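Local coordinates for protein reducing end xylose-releasing exo-oligoxylanase (Paenibacillus barengoltzii G22, PDB 5YXT) that probably hydrolyses xylo-oligosaccharides from the reducing end, releasing xylose, as a family 8 glycoside hydrolase of xylan degradation, at residues Ala18-Gly23 with Met327-Ala332; Ala267-Asp272 with Arg283-Lys288. One frame throughout, in Å; residues are numbered along the deposited sequence.

Contact 1. Residues Ala18-Gly23 with Met327-Ala332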
loop_
_atom_site.group_PDB
_atom_site.type_symbol
_atom_site.label_atom_id
_atom_site.label_comp_id
_atom_site.label_asym_id
_atom_site.label_seq_id
_atom_site.Cartn_x
_atom_site.Cartn_y
_atom_site.Cartn_z
ATOM N N ALA C 18 -9.605 16.625 9.836
ATOM C CA ALA C 18 -10.861 16.109 10.371
ATOM C C ALA C 18 -11.340 14.909 9.571
ATOM O O ALA C 18 -11.832 13.933 10.145
ATOM C CB ALA C 18 -11.919 17.209 10.383
ATOM N N GLU C 19 -11.216 14.972 8.242
ATOM C CA GLU C 19 -11.518 13.818 7.406
ATOM C C GLU C 19 -10.763 12.597 7.882
ATOM O O GLU C 19 -11.327 11.500 7.977
ATOM C CB GLU C 19 -11.151 14.119 5.956
ATOM C CG GLU C 19 -11.961 15.205 5.290
ATOM C CD GLU C 19 -12.062 14.979 3.792
ATOM O OE1 GLU C 19 -11.137 14.358 3.229
ATOM O OE2 GLU C 19 -13.056 15.431 3.178
ATOM N N TYR C 20 -9.486 12.784 8.195
ATOM C CA TYR C 20 -8.580 11.717 8.568
ATOM C C TYR C 20 -8.803 11.213 9.989
ATOM O O TYR C 20 -8.208 10.199 10.360
ATOM C CB TYR C 20 -7.135 12.203 8.419
ATOM C CG TYR C 20 -6.582 12.142 7.007
ATOM C CD1 TYR C 20 -7.424 11.978 5.903
ATOM C CD2 TYR C 20 -5.213 12.263 6.778
ATOM C CE1 TYR C 20 -6.906 11.919 4.611
ATOM C CE2 TYR C 20 -4.688 12.207 5.491
ATOM C CZ TYR C 20 -5.528 12.038 4.420
ATOM O OH TYR C 20 -4.977 11.988 3.161
ATOM N N GLY C 21 -9.623 11.892 10.792
ATOM C CA GLY C 21 -10.000 11.385 12.098
ATOM C C GLY C 21 -9.379 12.097 13.277
ATOM O O GLY C 21 -9.572 11.652 14.416
ATOM N N TYR C 22 -8.622 13.169 13.053
ATOM C CA TYR C 22 -8.189 14.007 14.157
ATOM C C TYR C 22 -9.377 14.857 14.608
ATOM O O TYR C 22 -10.275 15.176 13.823
ATOM C CB TYR C 22 -6.966 14.853 13.737
ATOM C CG TYR C 22 -5.837 13.984 13.197
ATOM C CD1 TYR C 22 -5.781 13.645 11.845
ATOM C CD2 TYR C 22 -4.851 13.467 14.049
ATOM C CE1 TYR C 22 -4.779 12.832 11.347
ATOM C CE2 TYR C 22 -3.839 12.645 13.563
ATOM C CZ TYR C 22 -3.806 12.332 12.213
ATOM O OH TYR C 22 -2.821 11.522 11.704
ATOM N N GLY C 23 -9.429 15.164 15.899
ATOM C CA GLY C 23 -10.599 15.847 16.428
ATOM C C GLY C 23 -10.656 17.291 15.966
ATOM O O GLY C 23 -9.642 17.986 15.915
ATOM N N MET C 327 1.329 18.441 3.452
ATOM C CA MET C 327 0.426 19.329 2.718
ATOM C C MET C 327 0.075 18.752 1.353
ATOM O O MET C 327 -1.044 18.950 0.859
ATOM C CB MET C 327 1.064 20.713 2.581
ATOM C CG MET C 327 0.169 21.762 1.946
ATOM S SD MET C 327 0.877 23.379 2.241
ATOM C CE MET C 327 0.194 24.321 0.860
ATOM N N ALA C 328 1.002 18.005 0.748
ATOM C CA ALA C 328 0.747 17.371 -0.542
ATOM C C ALA C 328 -0.389 16.352 -0.493
ATOM O O ALA C 328 -0.975 16.047 -1.541
ATOM C CB ALA C 328 2.017 16.702 -1.044
ATOM N N SER C 329 -0.739 15.850 0.695
ATOM C CA SER C 329 -1.830 14.883 0.807
ATOM C C SER C 329 -3.171 15.440 0.337
ATOM O O SER C 329 -4.099 14.661 0.092
ATOM C CB SER C 329 -1.942 14.396 2.255
ATOM O OG SER C 329 -0.883 13.495 2.569
ATOM N N LEU C 330 -3.302 16.761 0.214
ATOM C CA LEU C 330 -4.471 17.334 -0.450
ATOM C C LEU C 330 -4.630 16.817 -1.879
ATOM O O LEU C 330 -5.736 16.849 -2.422
ATOM C CB LEU C 330 -4.376 18.861 -0.453
ATOM C CG LEU C 330 -4.639 19.590 0.871
ATOM C CD1 LEU C 330 -4.437 21.069 0.674
ATOM C CD2 LEU C 330 -6.058 19.312 1.392
ATOM N N ALA C 331 -3.560 16.326 -2.497
ATOM C CA ALA C 331 -3.641 15.742 -3.833
ATOM C C ALA C 331 -3.414 14.230 -3.832
ATOM O O ALA C 331 -3.079 13.656 -4.873
ATOM C CB ALA C 331 -2.639 16.427 -4.768
ATOM N N ALA C 332 -3.591 13.564 -2.693
ATOM C CA ALA C 332 -3.275 12.145 -2.593
ATOM C C ALA C 332 -4.370 11.419 -1.823
ATOM O O ALA C 332 -5.237 12.030 -1.196
ATOM C CB ALA C 332 -1.915 11.924 -1.917
#

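Contact 2. Residues Ala267-Asp272 with Arg283-Lys288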
loop_
_atom_site.group_PDB
_atom_site.type_symbol
_atom_site.label_atom_id
_atom_site.label_comp_id
_atom_site.label_asym_id
_atom_site.label_seq_id
_atom_site.Cartn_x
_atom_site.Cartn_y
_atom_site.Cartn_z
ATOM N N ALA C 267 3.971 20.690 -1.881
ATOM C CA ALA C 267 2.932 21.473 -1.222
ATOM C C ALA C 267 2.139 22.290 -2.229
ATOM O O ALA C 267 0.906 22.378 -2.128
ATOM C CB ALA C 267 3.556 22.384 -0.160
ATOM N N ASN C 268 2.831 22.877 -3.215
ATOM C CA ASN C 268 2.161 23.646 -4.265
ATOM C C ASN C 268 1.196 22.783 -5.068
ATOM O O ASN C 268 0.114 23.244 -5.444
ATOM C CB ASN C 268 3.199 24.280 -5.205
ATOM C CG ASN C 268 4.068 25.317 -4.512
ATOM O OD1 ASN C 268 3.669 25.889 -3.496
ATOM N ND2 ASN C 268 5.268 25.563 -5.058
ATOM N N LEU C 269 1.599 21.551 -5.404
ATOM C CA LEU C 269 0.705 20.652 -6.130
ATOM C C LEU C 269 -0.527 20.321 -5.302
ATOM O O LEU C 269 -1.650 20.272 -5.830
ATOM C CB LEU C 269 1.440 19.363 -6.512
ATOM C CG LEU C 269 2.663 19.519 -7.412
ATOM C CD1 LEU C 269 3.405 18.198 -7.558
ATOM C CD2 LEU C 269 2.233 20.056 -8.753
ATOM N N GLY C 270 -0.330 20.063 -4.008
ATOM C CA GLY C 270 -1.460 19.824 -3.132
ATOM C C GLY C 270 -2.407 21.009 -3.094
ATOM O O GLY C 270 -3.629 20.838 -3.149
ATOM N N LEU C 271 -1.859 22.230 -3.024
ATOM C CA LEU C 271 -2.735 23.399 -2.910
ATOM C C LEU C 271 -3.423 23.705 -4.233
ATOM O O LEU C 271 -4.618 24.027 -4.247
ATOM C CB LEU C 271 -1.975 24.627 -2.411
ATOM C CG LEU C 271 -2.886 25.784 -1.973
ATOM C CD1 LEU C 271 -3.823 25.349 -0.862
ATOM C CD2 LEU C 271 -2.116 27.034 -1.555
ATOM N N ASP C 272 -2.700 23.593 -5.352
ATOM C CA ASP C 272 -3.342 23.773 -6.654
ATOM C C ASP C 272 -4.456 22.758 -6.859
ATOM O O ASP C 272 -5.544 23.108 -7.333
ATOM C CB ASP C 272 -2.315 23.660 -7.779
ATOM C CG ASP C 272 -2.903 24.000 -9.148
ATOM O OD1 ASP C 272 -3.733 24.930 -9.250
ATOM O OD2 ASP C 272 -2.545 23.327 -10.132
ATOM N N ARG C 283 -1.827 14.464 -8.907
ATOM C CA ARG C 283 -2.016 13.369 -7.952
ATOM C C ARG C 283 -0.980 12.272 -8.152
ATOM O O ARG C 283 -0.459 11.719 -7.176
ATOM C CB ARG C 283 -3.443 12.816 -8.062
ATOM C CG ARG C 283 -4.429 13.940 -8.281
ATOM C CD ARG C 283 -5.902 13.554 -8.107
ATOM N NE ARG C 283 -6.152 12.702 -6.954
ATOM C CZ ARG C 283 -6.410 13.180 -5.756
ATOM N NH1 ARG C 283 -6.416 14.480 -5.632
ATOM N NH2 ARG C 283 -6.672 12.390 -4.722
ATOM N N GLU C 284 -0.646 11.968 -9.406
ATOM C CA GLU C 284 0.389 10.976 -9.661
ATOM C C GLU C 284 1.749 11.451 -9.153
ATOM O O GLU C 284 2.501 10.668 -8.559
ATOM C CB GLU C 284 0.455 10.655 -11.151
ATOM C CG GLU C 284 -0.603 9.669 -11.608
ATOM C CD GLU C 284 -0.002 8.482 -12.339
ATOM O OE1 GLU C 284 0.868 7.797 -11.747
ATOM O OE2 GLU C 284 -0.401 8.231 -13.498
ATOM N N ALA C 285 2.072 12.733 -9.359
ATOM C CA ALA C 285 3.365 13.245 -8.912
ATOM C C ALA C 285 3.470 13.238 -7.390
ATOM O O ALA C 285 4.509 12.861 -6.837
ATOM C CB ALA C 285 3.596 14.658 -9.463
ATOM N N VAL C 286 2.410 13.659 -6.691
ATOM C CA VAL C 286 2.448 13.625 -5.231
ATOM C C VAL C 286 2.544 12.184 -4.748
ATOM O O VAL C 286 3.260 11.878 -3.784
ATOM C CB VAL C 286 1.226 14.354 -4.644
ATOM C CG1 VAL C 286 1.056 14.019 -3.179
ATOM C CG2 VAL C 286 1.373 15.876 -4.828
ATOM N N GLY C 287 1.853 11.272 -5.435
ATOM C CA GLY C 287 2.001 9.858 -5.129
ATOM C C GLY C 287 3.444 9.391 -5.201
ATOM O O GLY C 287 3.896 8.606 -4.367
ATOM N N LYS C 288 4.195 9.880 -6.192
ATOM C CA LYS C 288 5.583 9.452 -6.335
ATOM C C LYS C 288 6.458 10.013 -5.223
ATOM O O LYS C 288 7.341 9.313 -4.706
ATOM C CB LYS C 288 6.127 9.868 -7.703
ATOM C CG LYS C 288 5.624 9.002 -8.849
ATOM C CD LYS C 288 5.852 9.663 -10.185
ATOM C CE LYS C 288 5.036 8.979 -11.262
ATOM N NZ LYS C 288 5.514 9.400 -12.590
#

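Contact 1. Residues Ala18-Gly23 with Met327-Ala332
Tyr20 meets Ser329 and Ala332 with little more than the end of its phenol, a worked example of how one long side chain can bring a helix end up to a distant turn. Beginning along 327-332, Ser329 carries the main touch: its CB stands 4.0 Å from Tyr20 OH. With the CG of Tyr20 set opposite the carbonyl carbon (chi1 -82°), the ring bridges most of the gap between two backbones whose nearest CA atoms, of Tyr20 and Ser329, are 10.8 Å apart. The serine hydroxyl is engaged elsewhere, with Gln290 NE2 and the carbonyl of Ala337 as hydrogen-bond partners. Leu330 contributes a carbonyl that has a weak hydrogen bond from Arg14. Ala332 then completes the approach, its O lying 4.4 Å from Tyr20 OH, too far for more than loose packing, and its N closes the turn on Ser329 O at 3.0 Å. Helix 335-345 offers Ala337 and Val341 to the tyrosine as well. On the other segment Gly21, with a phi of 108°, ends the helix in a Schellman motif right after the tyrosine. Together these features join helix 16-20, near the N-terminus, to the 3-10 turn between helices 318-327 and 335-345, in a family whose fold is an (alpha/alpha)6 barrel.

Contact 2. Residues Ala267-Asp272 with Arg283-Lys288
Leu269 packs against Val286 and Ala285 in a small, wholly apolar meeting of two successive helices, a plain illustration of how hairpin partners are joined by apolar packing. The leucine CB lies 3.9 Å from Val286 CG2, and its CD1 reaches farther along to stand 4.0 Å from Ala285 CB and 4.1 Å from that same valine methyl. The side chains of Leu269 and Val286 pass alongside one another, pointing opposite ways. On the valine, CG1 sits opposite the backbone N (chi1 165°), which turns CG2 to the leucine. The backbones come near here, with Leu269 CA and Val286 CA 7.3 Å apart, and Gly270 follows without a side chain. In the next shell Val286 is backed by Ala328 and Ala332, and Ala267 and Leu271 pack on Met327 of helix 318-327. Polar and cation-pi contacts lie around this apolar patch: Asp272 OD2 takes a salt bridge from Arg225 and a hydrogen bond from Gln282 near the start of helix 281-294, Arg283 makes a cation-pi contact with Trp273 of helix 263-276, and Lys288 NZ binds the carbonyl of Pro234. All three touching residues are buried, so cohesion here rests on methyl and methylene packing, presumably with the hydrophobic effect behind it, while directional bonding is left to the edges.

Overall arrangement
The centres of contacts 1 and 2 lie about 13 Å apart, on the same side of the chain's centre. Along the sequence 18-23 comes first, then 267-272 and 283-288 close together, and 327-332 last, so the long closure of contact 1 encloses the short one of contact 2. The turn 327-332 ties them: Ala331 O packs on Arg283 CB at 3.3 Å, and Leu330 CB lies 3.4 Å from Gly270 O. Helices 263-276 and 281-294 pack on one side of the turn and helix 16-20 approaches from roughly the opposite side, and the N-terminal region is joined through it to the helical body of the enzyme.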